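Long-range contacts in exoglucanase A (Cellulomonas fimi, PDB 7CBD), which hydrolyses the beta-1,4-glucosidic bonds of cellulose with inversion at the anomeric carbon, releasing cellobiose from non-reducing chain ends through this family 6 catalytic domain: residues Gly84-Phe89 with Ser139-Ala144; Tyr16-Trp21 with Thr50-Asp55; His72-Val77 with Asn134-Ser139; Arg43-Gln48 with Pro429-Thr434; Asp272-Met277 with Ile290-Asp295. All coordinates share one frame; numbering follows the deposited sequence. Where two conformers were deposited one is given.

How the interactions relate
Interactions 1, 2 and 3 form one cluster. Interaction 1 pairs two parallel strands of the central sheet, and interaction 3, centred about 9 Å away, shares Ser139 with it and brings in the helix that packs on Phe89. Interaction 2 joins the same sheet through 52-54, with the Tyr16 ring edge-to-face on Phe89 and its OH 2.7 Å from His72 ND1. Interaction 4 touches interaction 2 where Trp21 CH2 meets Val45 O at 3.2 Å. Interaction 5 lies on another part of the sheet, about 21 Å from interaction 1 between centres. Interaction 2 also comes near the probable catalytic centre: the side chain of Trp21 is about 11 Å from that of Asp371, the predicted nucleophile.

Interaction 1 (Gly84-Phe89 with Ser139-Ala144)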
# COMPACT_ATOMS: atom_id res chain seq x y z
N GLY A 84 11.53 -24.05 4.73
CA GLY A 84 11.41 -25.26 3.95
C GLY A 84 10.31 -25.26 2.92
O GLY A 84 9.97 -26.32 2.39
N VAL A 85 9.75 -24.09 2.61
CA VAL A 85 8.73 -23.90 1.58
C VAL A 85 9.13 -22.63 0.84
O VAL A 85 10.05 -21.93 1.28
CB VAL A 85 7.33 -23.77 2.21
CG1 VAL A 85 6.94 -25.05 2.92
CG2 VAL A 85 7.26 -22.57 3.14
N PRO A 86 8.50 -22.30 -0.29
CA PRO A 86 8.87 -21.05 -0.96
C PRO A 86 8.66 -19.84 -0.06
O PRO A 86 7.83 -19.85 0.86
CB PRO A 86 7.94 -21.02 -2.18
CG PRO A 86 7.61 -22.48 -2.42
CD PRO A 86 7.50 -23.06 -1.06
N LEU A 87 9.44 -18.80 -0.31
CA LEU A 87 9.32 -17.56 0.43
C LEU A 87 9.18 -16.41 -0.55
O LEU A 87 9.90 -16.36 -1.55
CB LEU A 87 10.56 -17.34 1.31
CG LEU A 87 10.62 -16.00 2.05
CD1 LEU A 87 11.21 -16.18 3.43
CD2 LEU A 87 11.42 -14.95 1.27
N VAL A 88 8.26 -15.49 -0.26
CA VAL A 88 8.09 -14.26 -1.02
C VAL A 88 8.68 -13.10 -0.23
O VAL A 88 8.28 -12.84 0.92
CB VAL A 88 6.61 -13.99 -1.34
CG1 VAL A 88 6.46 -12.65 -2.07
CG2 VAL A 88 5.99 -15.12 -2.14
N PHE A 89 9.61 -12.38 -0.86
CA PHE A 89 10.16 -11.14 -0.35
C PHE A 89 9.43 -10.00 -1.04
O PHE A 89 9.50 -9.86 -2.26
CB PHE A 89 11.66 -11.11 -0.66
CG PHE A 89 12.31 -9.78 -0.42
CD1 PHE A 89 12.28 -9.20 0.83
CD2 PHE A 89 12.95 -9.10 -1.45
CE1 PHE A 89 12.87 -7.97 1.06
CE2 PHE A 89 13.56 -7.89 -1.22
CZ PHE A 89 13.51 -7.32 0.04
N SER A 139 16.81 -19.01 -4.79
CA SER A 139 16.02 -19.81 -3.86
C SER A 139 14.86 -19.04 -3.23
O SER A 139 14.11 -19.62 -2.44
CB SER A 139 16.92 -20.37 -2.76
OG SER A 139 17.57 -19.32 -2.07
N ILE A 140 14.69 -17.75 -3.54
CA ILE A 140 13.57 -16.98 -3.03
C ILE A 140 12.77 -16.43 -4.21
O ILE A 140 13.21 -16.46 -5.36
CB ILE A 140 13.99 -15.85 -2.06
CG1 ILE A 140 14.78 -14.77 -2.80
CG2 ILE A 140 14.76 -16.43 -0.86
CD1 ILE A 140 15.08 -13.57 -1.94
N ARG A 141 11.57 -15.95 -3.90
CA ARG A 141 10.74 -15.24 -4.85
C ARG A 141 10.63 -13.80 -4.39
O ARG A 141 10.59 -13.53 -3.19
CB ARG A 141 9.34 -15.86 -4.92
CG ARG A 141 9.34 -17.32 -5.34
CD ARG A 141 7.98 -17.96 -5.18
NE ARG A 141 8.00 -19.33 -5.68
CZ ARG A 141 7.00 -20.20 -5.56
NH1 ARG A 141 5.88 -19.88 -4.92
NH2 ARG A 141 7.14 -21.41 -6.07
N ILE A 142 10.60 -12.87 -5.34
CA ILE A 142 10.47 -11.45 -5.03
C ILE A 142 9.17 -10.96 -5.65
O ILE A 142 8.96 -11.09 -6.86
CB ILE A 142 11.68 -10.63 -5.54
CG1 ILE A 142 12.99 -11.17 -4.92
CG2 ILE A 142 11.46 -9.15 -5.24
CD1 ILE A 142 13.77 -12.10 -5.82
N ALA A 143 8.27 -10.44 -4.81
CA ALA A 143 7.07 -9.78 -5.29
C ALA A 143 7.37 -8.29 -5.29
O ALA A 143 7.49 -7.68 -4.23
CB ALA A 143 5.87 -10.10 -4.41
N ALA A 144 7.52 -7.73 -6.48
CA ALA A 144 7.88 -6.32 -6.64
C ALA A 144 6.59 -5.53 -6.84
O ALA A 144 5.90 -5.70 -7.86
CB ALA A 144 8.81 -6.17 -7.84
O HOH W 1 11.20 -19.63 -2.73
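Pro86 packs over the guanidinium of Arg141, the two side chains running side by side and pointing the same way. Pro86 CB sits over the centre of one guanidinium face, 3.6 Å from Arg141 CZ, while Pro86 CG leans toward NH2. The arginine gets there on an extended chain from CG to NE, and its NH1 is hydrogen-bonded to Pro9 O. On the same face of the sheet, Val88 CG1 meets Ala143 CB at 3.5 Å; having CG1 anti to the backbone N (chi1 177°) turns that methyl to the alanine. The backbones that carry these side chains are two neighbouring parallel strands of the central sheet in the family 6 fold, a distorted alpha/beta barrel. Arg141 N donates to Leu87 O (2.9 Å), Phe89 N to Arg141 O (2.8 Å) and Ala143 N to Phe89 O (2.9 Å), so Arg141 is gripped through both its N and its O. Before the pairing begins, a water accepts from Leu87 N and donates to Ser139 O. On the other face Phe89 and Ile142 also lie alongside, with Ile142 CG1 at the ring edge, 4.0 Å from Phe89 CD2. Further back, Leu87 CD2 faces Ile140 CG2 at 4.2 Å.

Interaction 2 (Tyr16-Trp21 with Thr50-Asp55); sequences YVNPTW and TAVWMD
Thr50 presses its methyl onto the indole of Trp21: CG2 stands over the six-membered ring, 3.7 Å from its centroid and only 5° off the normal, a CH-pi contact. The two side chains cross at about a right angle. With OG1 between the backbone N and the carbonyl carbon (chi1 54°), the methyl meets the ring while the hydroxyl faces two waters. One of them accepts from Asn18 N and lies 2.8 Å from Thr50 OG1. The other, 2.7 Å from Thr50 OG1, accepts from Asn18 ND2 and donates to Ala51 O. A third water donates to both Tyr16 O and Thr50 O, so the polar link between the segments runs through water. An alanine in place of Trp21 would take away the surface under the Thr50 methyl and is likely to open a gap there, leaving Pro367 O without its indole N-H donor. Val52 makes the second apolar contact, its CG2 lying 4.0 Å from Tyr16 CE2 at the ring edge and 3.8 Å from Asn18 ND2; the Tyr16 hydroxyl is bonded to His72. The other end of the Asn18 amide is also in use: OD1 accepts from Thr20 N at 2.9 Å and weakly from Trp21 N. This is a classic asparagine N-cap, here starting helix 19-30 beside strand 52-54 of the central sheet.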
# COMPACT_ATOMS: atom_id res chain seq x y z
N TYR A 16 8.62 -12.81 3.76
CA TYR A 16 9.76 -12.26 4.49
C TYR A 16 9.31 -11.35 5.62
O TYR A 16 8.46 -10.48 5.43
CB TYR A 16 10.61 -11.43 3.53
CG TYR A 16 11.78 -10.69 4.15
CD1 TYR A 16 12.88 -11.38 4.62
CD2 TYR A 16 11.79 -9.30 4.23
CE1 TYR A 16 13.96 -10.71 5.17
CE2 TYR A 16 12.87 -8.62 4.77
CZ TYR A 16 13.96 -9.33 5.23
OH TYR A 16 15.05 -8.69 5.77
N VAL A 17 9.93 -11.53 6.78
CA VAL A 17 9.75 -10.63 7.92
C VAL A 17 11.00 -9.77 8.07
O VAL A 17 12.12 -10.30 8.17
CB VAL A 17 9.42 -11.42 9.20
CG1 VAL A 17 9.27 -10.48 10.39
CG2 VAL A 17 8.15 -12.23 9.00
N ASN A 18 10.81 -8.45 8.07
CA ASN A 18 11.90 -7.48 8.08
C ASN A 18 12.39 -7.27 9.51
O ASN A 18 11.68 -6.68 10.32
CB ASN A 18 11.38 -6.18 7.46
CG ASN A 18 12.39 -5.06 7.50
OD1 ASN A 18 13.49 -5.19 8.06
ND2 ASN A 18 12.03 -3.93 6.91
N PRO A 19 13.60 -7.73 9.85
CA PRO A 19 14.06 -7.61 11.25
C PRO A 19 14.27 -6.18 11.70
O PRO A 19 14.19 -5.91 12.90
CB PRO A 19 15.37 -8.41 11.27
CG PRO A 19 15.86 -8.33 9.86
CD PRO A 19 14.64 -8.32 8.98
N THR A 20 14.53 -5.25 10.77
CA THR A 20 14.70 -3.85 11.16
C THR A 20 13.37 -3.25 11.59
O THR A 20 13.28 -2.58 12.63
CB THR A 20 15.30 -3.08 9.99
OG1 THR A 20 16.49 -3.75 9.54
CG2 THR A 20 15.66 -1.64 10.40
N TRP A 21 12.32 -3.50 10.81
CA TRP A 21 10.99 -3.03 11.21
C TRP A 21 10.52 -3.77 12.46
O TRP A 21 9.94 -3.15 13.37
CB TRP A 21 10.01 -3.20 10.05
CG TRP A 21 8.59 -2.88 10.42
CD1 TRP A 21 8.00 -1.65 10.47
CD2 TRP A 21 7.58 -3.83 10.79
NE1 TRP A 21 6.68 -1.77 10.85
CE2 TRP A 21 6.40 -3.10 11.05
CE3 TRP A 21 7.56 -5.22 10.93
CZ2 TRP A 21 5.21 -3.73 11.43
CZ3 TRP A 21 6.39 -5.84 11.31
CH2 TRP A 21 5.23 -5.09 11.56
N THR A 50 6.27 -7.50 6.24
CA THR A 50 6.04 -6.20 5.61
C THR A 50 7.01 -6.03 4.44
O THR A 50 8.08 -6.64 4.40
CB THR A 50 6.27 -5.05 6.60
OG1 THR A 50 7.58 -5.16 7.18
CG2 THR A 50 5.23 -5.06 7.71
N ALA A 51 6.63 -5.17 3.50
CA ALA A 51 7.47 -4.93 2.34
C ALA A 51 8.63 -4.01 2.69
O ALA A 51 8.51 -3.12 3.54
CB ALA A 51 6.67 -4.32 1.20
N VAL A 52 9.74 -4.22 2.00
CA VAL A 52 10.90 -3.33 2.07
C VAL A 52 10.80 -2.33 0.93
O VAL A 52 10.69 -2.71 -0.24
CB VAL A 52 12.21 -4.13 2.00
CG1 VAL A 52 13.39 -3.19 1.87
CG2 VAL A 52 12.33 -5.02 3.23
N TRP A 53 10.84 -1.04 1.27
CA TRP A 53 10.66 0.03 0.29
C TRP A 53 12.01 0.55 -0.17
O TRP A 53 12.81 1.03 0.64
CB TRP A 53 9.87 1.19 0.91
CG TRP A 53 8.42 0.90 1.12
CD1 TRP A 53 7.89 -0.06 1.95
CD2 TRP A 53 7.31 1.56 0.51
NE1 TRP A 53 6.51 -0.02 1.89
CE2 TRP A 53 6.13 0.96 1.01
CE3 TRP A 53 7.19 2.61 -0.41
CZ2 TRP A 53 4.86 1.36 0.60
CZ3 TRP A 53 5.93 3.01 -0.80
CH2 TRP A 53 4.78 2.39 -0.30
N MET A 54 12.25 0.49 -1.48
CA MET A 54 13.37 1.22 -2.07
C MET A 54 12.86 2.60 -2.48
O MET A 54 12.60 2.89 -3.65
CB MET A 54 13.96 0.44 -3.24
CG MET A 54 14.67 -0.85 -2.81
SD MET A 54 16.18 -0.57 -1.86
CE MET A 54 15.74 -1.19 -0.24
N ASP A 55 12.66 3.45 -1.47
CA ASP A 55 11.99 4.74 -1.68
C ASP A 55 12.94 5.85 -2.09
O ASP A 55 12.50 6.99 -2.26
CB ASP A 55 11.15 5.15 -0.47
CG ASP A 55 11.94 5.25 0.82
OD1 ASP A 55 13.12 4.86 0.85
OD2 ASP A 55 11.38 5.73 1.83
O HOH W 2 7.91 -9.25 2.96
O HOH W 3 8.26 -7.47 8.51
O HOH W 4 9.30 -3.31 6.13

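Interaction 3 (His72-Val77 with Asn134-Ser139)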
# COMPACT_ATOMS: atom_id res chain seq x y z
N HIS A 72 18.56 -7.44 3.14
CA HIS A 72 17.25 -8.08 3.15
C HIS A 72 17.21 -9.34 2.29
O HIS A 72 16.60 -10.34 2.68
CB HIS A 72 16.17 -7.09 2.71
CG HIS A 72 16.00 -5.96 3.67
ND1 HIS A 72 15.47 -6.14 4.93
CD2 HIS A 72 16.32 -4.65 3.57
CE1 HIS A 72 15.46 -4.97 5.56
NE2 HIS A 72 15.98 -4.06 4.76
N LEU A 73 17.84 -9.31 1.11
CA LEU A 73 17.86 -10.50 0.27
C LEU A 73 18.58 -11.65 0.95
O LEU A 73 18.10 -12.80 0.93
CB LEU A 73 18.49 -10.17 -1.08
CG LEU A 73 17.69 -9.19 -1.93
CD1 LEU A 73 18.55 -8.67 -3.06
CD2 LEU A 73 16.45 -9.86 -2.48
N ASP A 74 19.72 -11.37 1.59
CA ASP A 74 20.43 -12.40 2.35
C ASP A 74 19.58 -12.92 3.50
O ASP A 74 19.53 -14.13 3.75
CB ASP A 74 21.74 -11.83 2.89
CG ASP A 74 22.76 -11.55 1.80
OD1 ASP A 74 22.65 -12.10 0.68
OD2 ASP A 74 23.70 -10.77 2.09
N ASN A 75 18.91 -12.02 4.23
CA ASN A 75 18.01 -12.46 5.30
C ASN A 75 16.91 -13.34 4.74
O ASN A 75 16.52 -14.34 5.37
CB ASN A 75 17.36 -11.26 5.99
CG ASN A 75 18.35 -10.39 6.72
OD1 ASN A 75 19.47 -10.79 7.02
ND2 ASN A 75 17.92 -9.16 7.02
N ALA A 76 16.35 -12.96 3.59
CA ALA A 76 15.27 -13.73 2.99
C ALA A 76 15.72 -15.14 2.62
O ALA A 76 14.97 -16.10 2.83
CB ALA A 76 14.70 -12.99 1.78
N VAL A 77 16.93 -15.30 2.07
CA VAL A 77 17.33 -16.68 1.77
C VAL A 77 17.47 -17.51 3.05
O VAL A 77 17.09 -18.68 3.08
CB VAL A 77 18.47 -16.89 0.74
CG1 VAL A 77 18.82 -15.66 -0.08
CG2 VAL A 77 19.68 -17.71 1.28
N ASN A 134 21.06 -11.94 -9.02
CA ASN A 134 22.22 -12.69 -8.56
C ASN A 134 21.83 -14.14 -8.29
O ASN A 134 20.79 -14.38 -7.66
CB ASN A 134 22.73 -12.04 -7.27
CG ASN A 134 24.09 -12.56 -6.85
OD1 ASN A 134 24.29 -13.76 -6.71
ND2 ASN A 134 25.03 -11.66 -6.64
N PRO A 135 22.61 -15.12 -8.75
CA PRO A 135 22.25 -16.53 -8.50
C PRO A 135 22.09 -16.86 -7.02
O PRO A 135 21.43 -17.86 -6.70
CB PRO A 135 23.41 -17.31 -9.12
CG PRO A 135 23.95 -16.41 -10.16
CD PRO A 135 23.78 -15.01 -9.64
N GLU A 136 22.67 -16.06 -6.13
CA GLU A 136 22.49 -16.25 -4.69
C GLU A 136 21.03 -16.21 -4.27
O GLU A 136 20.68 -16.76 -3.22
CB GLU A 136 23.28 -15.17 -3.94
CG GLU A 136 23.16 -15.24 -2.44
CD GLU A 136 23.71 -16.53 -1.88
OE1 GLU A 136 23.18 -17.01 -0.85
OE2 GLU A 136 24.67 -17.08 -2.47
N TYR A 137 20.17 -15.56 -5.05
CA TYR A 137 18.78 -15.34 -4.65
C TYR A 137 17.79 -16.18 -5.44
O TYR A 137 16.58 -15.97 -5.32
CB TYR A 137 18.45 -13.85 -4.70
CG TYR A 137 19.47 -13.06 -3.91
CD1 TYR A 137 20.19 -12.03 -4.50
CD2 TYR A 137 19.77 -13.41 -2.60
CE1 TYR A 137 21.15 -11.34 -3.78
CE2 TYR A 137 20.73 -12.74 -1.88
CZ TYR A 137 21.41 -11.70 -2.47
OH TYR A 137 22.37 -11.03 -1.75
N GLU A 138 18.27 -17.16 -6.21
CA GLU A 138 17.36 -18.02 -6.96
C GLU A 138 16.44 -18.82 -6.05
O GLU A 138 15.37 -19.25 -6.50
CB GLU A 138 18.15 -18.92 -7.92
CG GLU A 138 18.80 -18.13 -9.05
CD GLU A 138 19.40 -19.02 -10.12
OE1 GLU A 138 19.63 -20.21 -9.85
OE2 GLU A 138 19.64 -18.51 -11.24
N SER A 139 16.81 -19.01 -4.79
CA SER A 139 16.02 -19.81 -3.86
C SER A 139 14.86 -19.04 -3.23
O SER A 139 14.11 -19.62 -2.44
CB SER A 139 16.92 -20.37 -2.76
OG SER A 139 17.57 -19.32 -2.07
O HOH W 5 22.26 -15.02 0.76
O HOH W 6 16.86 -19.77 0.48
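Helix 72-77 runs past a loop that tightens into a short 3-10 turn at 135-136, and the two backbones come nearest at Val77 and Ser139, 6.6 Å between CA atoms. The loop begins with an Asx turn, Asn134 OD1 accepting from Glu136 N. Tyr137 reaches from it to the helix, and its ring is held on several sides. Leu73 CB lies over one face, 3.6 Å from the ring centroid, while Glu136 CB packs on the opposite face. Val77 CG1 comes in at the edge, 3.5 Å from Tyr137 CD2. With CG anti to the carbonyl carbon (chi1 -52°), the ring is directed at the helix, where Tyr137 OH donates to Asp74 OD1 at 2.7 Å, meeting that oxygen from above the carboxylate plane. Replacing Tyr137 with an alanine would probably leave Asp74 OD1 without its hydroxyl donor and open a gap beside Leu73 and Val77. A water donates to both Asp74 OD1 and Glu136 OE1, bridging two acidic groups whose oxygens stand 5.2 Å apart. Further along the helix, another water donates to Val77 O and accepts from Ser139 OG. Asp74 OD2 forms a salt bridge with Lys70 one turn earlier. The loop thus docks on helix 69-83 as it leads from helix 114-132 into strand 141-146, with Leu73 also touching Leu131, Leu132 and Phe89.

Interaction 4 (Arg43-Gln48 with Pro429-Thr434); sequences RTVAGQ and PVIGGT
The guanidinium of Arg43 takes Thr434 at its edge: the carbonyl carbon of Thr434 lies in the plane of the group, and the oxygen receives two N-H donors side-on. Arg43 NE is 2.8 Å and Arg43 NH2 2.9 Å from Thr434 O, which stands 17° out of the guanidinium plane. A bend at chi3 (-63°) folds the arginine back to offer this edge, and the double grip should limit its rotation. Next along the helix, the hydroxyl of Thr44 forms a relay. Thr434 OG1 donates to Thr44 OG1 at 2.7 Å, and Thr44 OG1 in turn donates to Gly432 O at 2.6 Å, so one hydroxyl is tied to both ends of the extended piece Gly432-Thr434. Next to these polar bonds the contact becomes apolar. Ile431 CG2 slides past Thr44, 3.9 Å from its CB, and Ile431 CD1 meets Val45 CG2 at 3.6 Å, the two side chains crossing at about a right angle. The contact ties the loop after helix 417-425 to the C-terminal part of helix 36-45. This part of the chain also packs on helix 19-30, where Val45 touches Trp21 and Ala46 touches Val25 and Asn26.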
# COMPACT_ATOMS: atom_id res chain seq x y z
N ARG A 43 3.91 -6.72 20.24
CA ARG A 43 4.84 -7.82 20.01
C ARG A 43 4.31 -8.78 18.95
O ARG A 43 5.08 -9.29 18.13
CB ARG A 43 5.17 -8.54 21.31
CG ARG A 43 5.98 -7.67 22.28
CD ARG A 43 6.56 -8.46 23.43
NE ARG A 43 5.54 -9.06 24.28
CZ ARG A 43 5.05 -8.49 25.39
NH1 ARG A 43 5.47 -7.30 25.79
NH2 ARG A 43 4.13 -9.13 26.10
N THR A 44 3.00 -9.03 18.93
CA THR A 44 2.42 -9.86 17.88
C THR A 44 2.61 -9.23 16.51
O THR A 44 2.96 -9.91 15.54
CB THR A 44 0.94 -10.10 18.15
OG1 THR A 44 0.80 -10.74 19.42
CG2 THR A 44 0.32 -10.97 17.06
N VAL A 45 2.40 -7.91 16.41
CA VAL A 45 2.56 -7.22 15.14
C VAL A 45 3.98 -7.38 14.60
O VAL A 45 4.18 -7.52 13.39
CB VAL A 45 2.17 -5.74 15.32
CG1 VAL A 45 2.54 -4.91 14.09
CG2 VAL A 45 0.68 -5.62 15.60
N ALA A 46 4.98 -7.37 15.50
CA ALA A 46 6.38 -7.45 15.10
C ALA A 46 6.73 -8.74 14.36
O ALA A 46 7.76 -8.79 13.67
CB ALA A 46 7.28 -7.30 16.33
N GLY A 47 5.92 -9.78 14.49
CA GLY A 47 6.18 -11.02 13.79
C GLY A 47 5.63 -11.09 12.39
O GLY A 47 5.82 -12.10 11.71
N GLN A 48 4.95 -10.04 11.92
CA GLN A 48 4.27 -10.09 10.63
C GLN A 48 5.15 -9.58 9.50
O GLN A 48 6.03 -8.74 9.72
CB GLN A 48 2.99 -9.25 10.70
CG GLN A 48 1.99 -9.86 11.66
CD GLN A 48 1.61 -11.27 11.24
OE1 GLN A 48 1.16 -11.47 10.13
NE2 GLN A 48 1.84 -12.25 12.12
N PRO A 429 -9.24 -7.34 12.12
CA PRO A 429 -9.59 -8.02 13.37
C PRO A 429 -8.72 -7.60 14.55
O PRO A 429 -7.64 -7.04 14.37
CB PRO A 429 -9.34 -9.50 13.05
CG PRO A 429 -9.45 -9.59 11.56
CD PRO A 429 -8.92 -8.30 11.04
N VAL A 430 -9.24 -7.81 15.77
CA VAL A 430 -8.44 -7.51 16.94
C VAL A 430 -7.15 -8.32 16.90
O VAL A 430 -7.05 -9.38 16.27
CB VAL A 430 -9.21 -7.75 18.24
CG1 VAL A 430 -10.42 -6.83 18.32
CG2 VAL A 430 -9.63 -9.22 18.36
N ILE A 431 -6.14 -7.80 17.59
CA ILE A 431 -4.84 -8.46 17.67
C ILE A 431 -4.74 -9.17 19.02
O ILE A 431 -5.08 -8.60 20.05
CB ILE A 431 -3.71 -7.44 17.50
CG1 ILE A 431 -3.76 -6.81 16.09
CG2 ILE A 431 -2.35 -8.08 17.76
CD1 ILE A 431 -2.93 -5.54 15.98
N GLY A 432 -4.28 -10.42 18.99
CA GLY A 432 -3.96 -11.12 20.22
C GLY A 432 -2.55 -10.80 20.68
O GLY A 432 -1.70 -10.43 19.90
N GLY A 433 -2.31 -10.95 21.98
CA GLY A 433 -1.00 -10.64 22.53
C GLY A 433 -0.03 -11.81 22.46
O GLY A 433 -0.42 -12.98 22.46
N THR A 434 1.25 -11.48 22.38
CA THR A 434 2.35 -12.44 22.45
C THR A 434 3.18 -12.11 23.68
O THR A 434 3.52 -10.95 23.90
CB THR A 434 3.23 -12.36 21.20
OG1 THR A 434 2.47 -12.73 20.04
CG2 THR A 434 4.43 -13.29 21.32

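Interaction 5 (Asp272-Met277 with Ile290-Asp295)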
# COMPACT_ATOMS: atom_id res chain seq x y z
N ASP A 272 -14.58 -5.12 -3.36
CA ASP A 272 -15.36 -4.78 -4.54
C ASP A 272 -14.48 -4.15 -5.61
O ASP A 272 -14.67 -4.41 -6.81
CB ASP A 272 -16.53 -3.88 -4.15
CG ASP A 272 -17.53 -4.58 -3.24
OD1 ASP A 272 -17.49 -5.83 -3.16
OD2 ASP A 272 -18.35 -3.90 -2.60
N TYR A 273 -13.51 -3.33 -5.20
CA TYR A 273 -12.64 -2.66 -6.16
C TYR A 273 -11.76 -3.65 -6.92
O TYR A 273 -11.63 -3.56 -8.14
CB TYR A 273 -11.81 -1.60 -5.44
CG TYR A 273 -10.85 -0.89 -6.36
CD1 TYR A 273 -11.31 -0.14 -7.44
CD2 TYR A 273 -9.48 -0.97 -6.16
CE1 TYR A 273 -10.43 0.50 -8.29
CE2 TYR A 273 -8.59 -0.35 -7.00
CZ TYR A 273 -9.07 0.39 -8.07
OH TYR A 273 -8.21 1.00 -8.94
N THR A 274 -11.17 -4.62 -6.22
CA THR A 274 -10.34 -5.61 -6.91
C THR A 274 -11.16 -6.47 -7.87
O THR A 274 -10.68 -6.81 -8.95
CB THR A 274 -9.54 -6.46 -5.92
OG1 THR A 274 -10.40 -7.00 -4.91
CG2 THR A 274 -8.43 -5.65 -5.25
N ALA A 275 -12.39 -6.82 -7.50
CA ALA A 275 -13.25 -7.55 -8.43
C ALA A 275 -13.56 -6.71 -9.66
O ALA A 275 -13.52 -7.20 -10.80
CB ALA A 275 -14.55 -7.98 -7.74
N HIS A 276 -13.85 -5.43 -9.45
CA HIS A 276 -14.15 -4.50 -10.53
C HIS A 276 -12.96 -4.36 -11.48
O HIS A 276 -13.10 -4.50 -12.70
CB HIS A 276 -14.49 -3.16 -9.87
CG HIS A 276 -14.90 -2.06 -10.81
ND1 HIS A 276 -15.06 -0.76 -10.37
CD2 HIS A 276 -15.19 -2.05 -12.13
CE1 HIS A 276 -15.43 0.00 -11.38
NE2 HIS A 276 -15.52 -0.76 -12.46
N MET A 277 -11.78 -4.11 -10.92
CA MET A 277 -10.60 -3.91 -11.76
C MET A 277 -10.17 -5.19 -12.44
O MET A 277 -9.71 -5.16 -13.59
CB MET A 277 -9.47 -3.30 -10.95
CG MET A 277 -9.71 -1.85 -10.60
SD MET A 277 -9.95 -0.77 -12.03
CE MET A 277 -8.26 -0.59 -12.62
N ILE A 290 -4.37 -13.13 -14.20
CA ILE A 290 -3.82 -12.09 -13.33
C ILE A 290 -4.44 -12.21 -11.94
O ILE A 290 -5.63 -12.51 -11.79
CB ILE A 290 -4.01 -10.68 -13.91
CG1 ILE A 290 -5.50 -10.38 -14.19
CG2 ILE A 290 -3.13 -10.48 -15.15
CD1 ILE A 290 -5.83 -8.91 -14.41
N GLY A 291 -3.62 -11.99 -10.92
CA GLY A 291 -4.07 -12.03 -9.54
C GLY A 291 -3.96 -10.68 -8.88
O GLY A 291 -3.24 -9.79 -9.35
N MET A 292 -4.67 -10.51 -7.77
CA MET A 292 -4.79 -9.23 -7.09
C MET A 292 -4.26 -9.35 -5.67
O MET A 292 -4.38 -10.40 -5.03
CB MET A 292 -6.26 -8.76 -7.03
CG MET A 292 -7.00 -8.89 -8.37
SD MET A 292 -6.32 -7.93 -9.74
CE MET A 292 -6.96 -6.33 -9.29
N LEU A 293 -3.68 -8.26 -5.18
CA LEU A 293 -3.27 -8.13 -3.79
C LEU A 293 -3.97 -6.91 -3.19
O LEU A 293 -4.23 -5.94 -3.90
CB LEU A 293 -1.77 -7.89 -3.66
CG LEU A 293 -0.82 -8.91 -4.27
CD1 LEU A 293 0.61 -8.41 -4.18
CD2 LEU A 293 -0.95 -10.26 -3.56
N VAL A 294 -4.27 -6.97 -1.89
CA VAL A 294 -4.67 -5.78 -1.14
C VAL A 294 -3.67 -5.57 -0.02
O VAL A 294 -3.36 -6.51 0.72
CB VAL A 294 -6.10 -5.89 -0.57
CG1 VAL A 294 -6.46 -4.62 0.19
CG2 VAL A 294 -7.11 -6.13 -1.67
N ASP A 295 -3.17 -4.34 0.11
CA ASP A 295 -2.38 -3.92 1.26
C ASP A 295 -3.33 -3.70 2.42
O ASP A 295 -4.08 -2.71 2.43
CB ASP A 295 -1.64 -2.62 0.92
CG ASP A 295 -0.72 -2.15 2.04
OD1 ASP A 295 -0.68 -2.81 3.10
OD2 ASP A 295 -0.03 -1.14 1.86
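Thr274 turns its methyl to the strand, where CG2 overlaps Val294 CG2 at 3.8 Å, the two side chains crossing at about a right angle. It also lies alongside Met292, their side chains sliding past each other in opposite directions with Thr274 CB 4.2 Å from Met292 CB. In this rotamer OG1 sits between the backbone N and the carbonyl carbon (chi1 51°), which sends the methyl to the strand and lets the hydroxyl bond to Glu270 O, one turn back in the same helix. Met292 is bent at both chi2 and chi3, which brings its CE round to the helix backbone. Its CE ends 3.8 Å from Thr274 O and 4.3 Å from Met277 CB. The short segment axes approach to 9.4 Å, and their N-to-C directions lie 154° apart. This is the helix-on-strand layer of an alpha/beta barrel: helix 270-283 returns along the sheet, and the chain then enters strand 291-295 between 228-231 and 358-362. Leu293 points to the other side of the sheet, toward Tyr10 and Val362. What meets across the two segments is mostly aliphatic carbon and the end of a thioether chain, beside one backbone carbonyl, and with the threonine hydroxyl turned back to its own helix, the contact rests on close apolar packing, not on directed polar bonds.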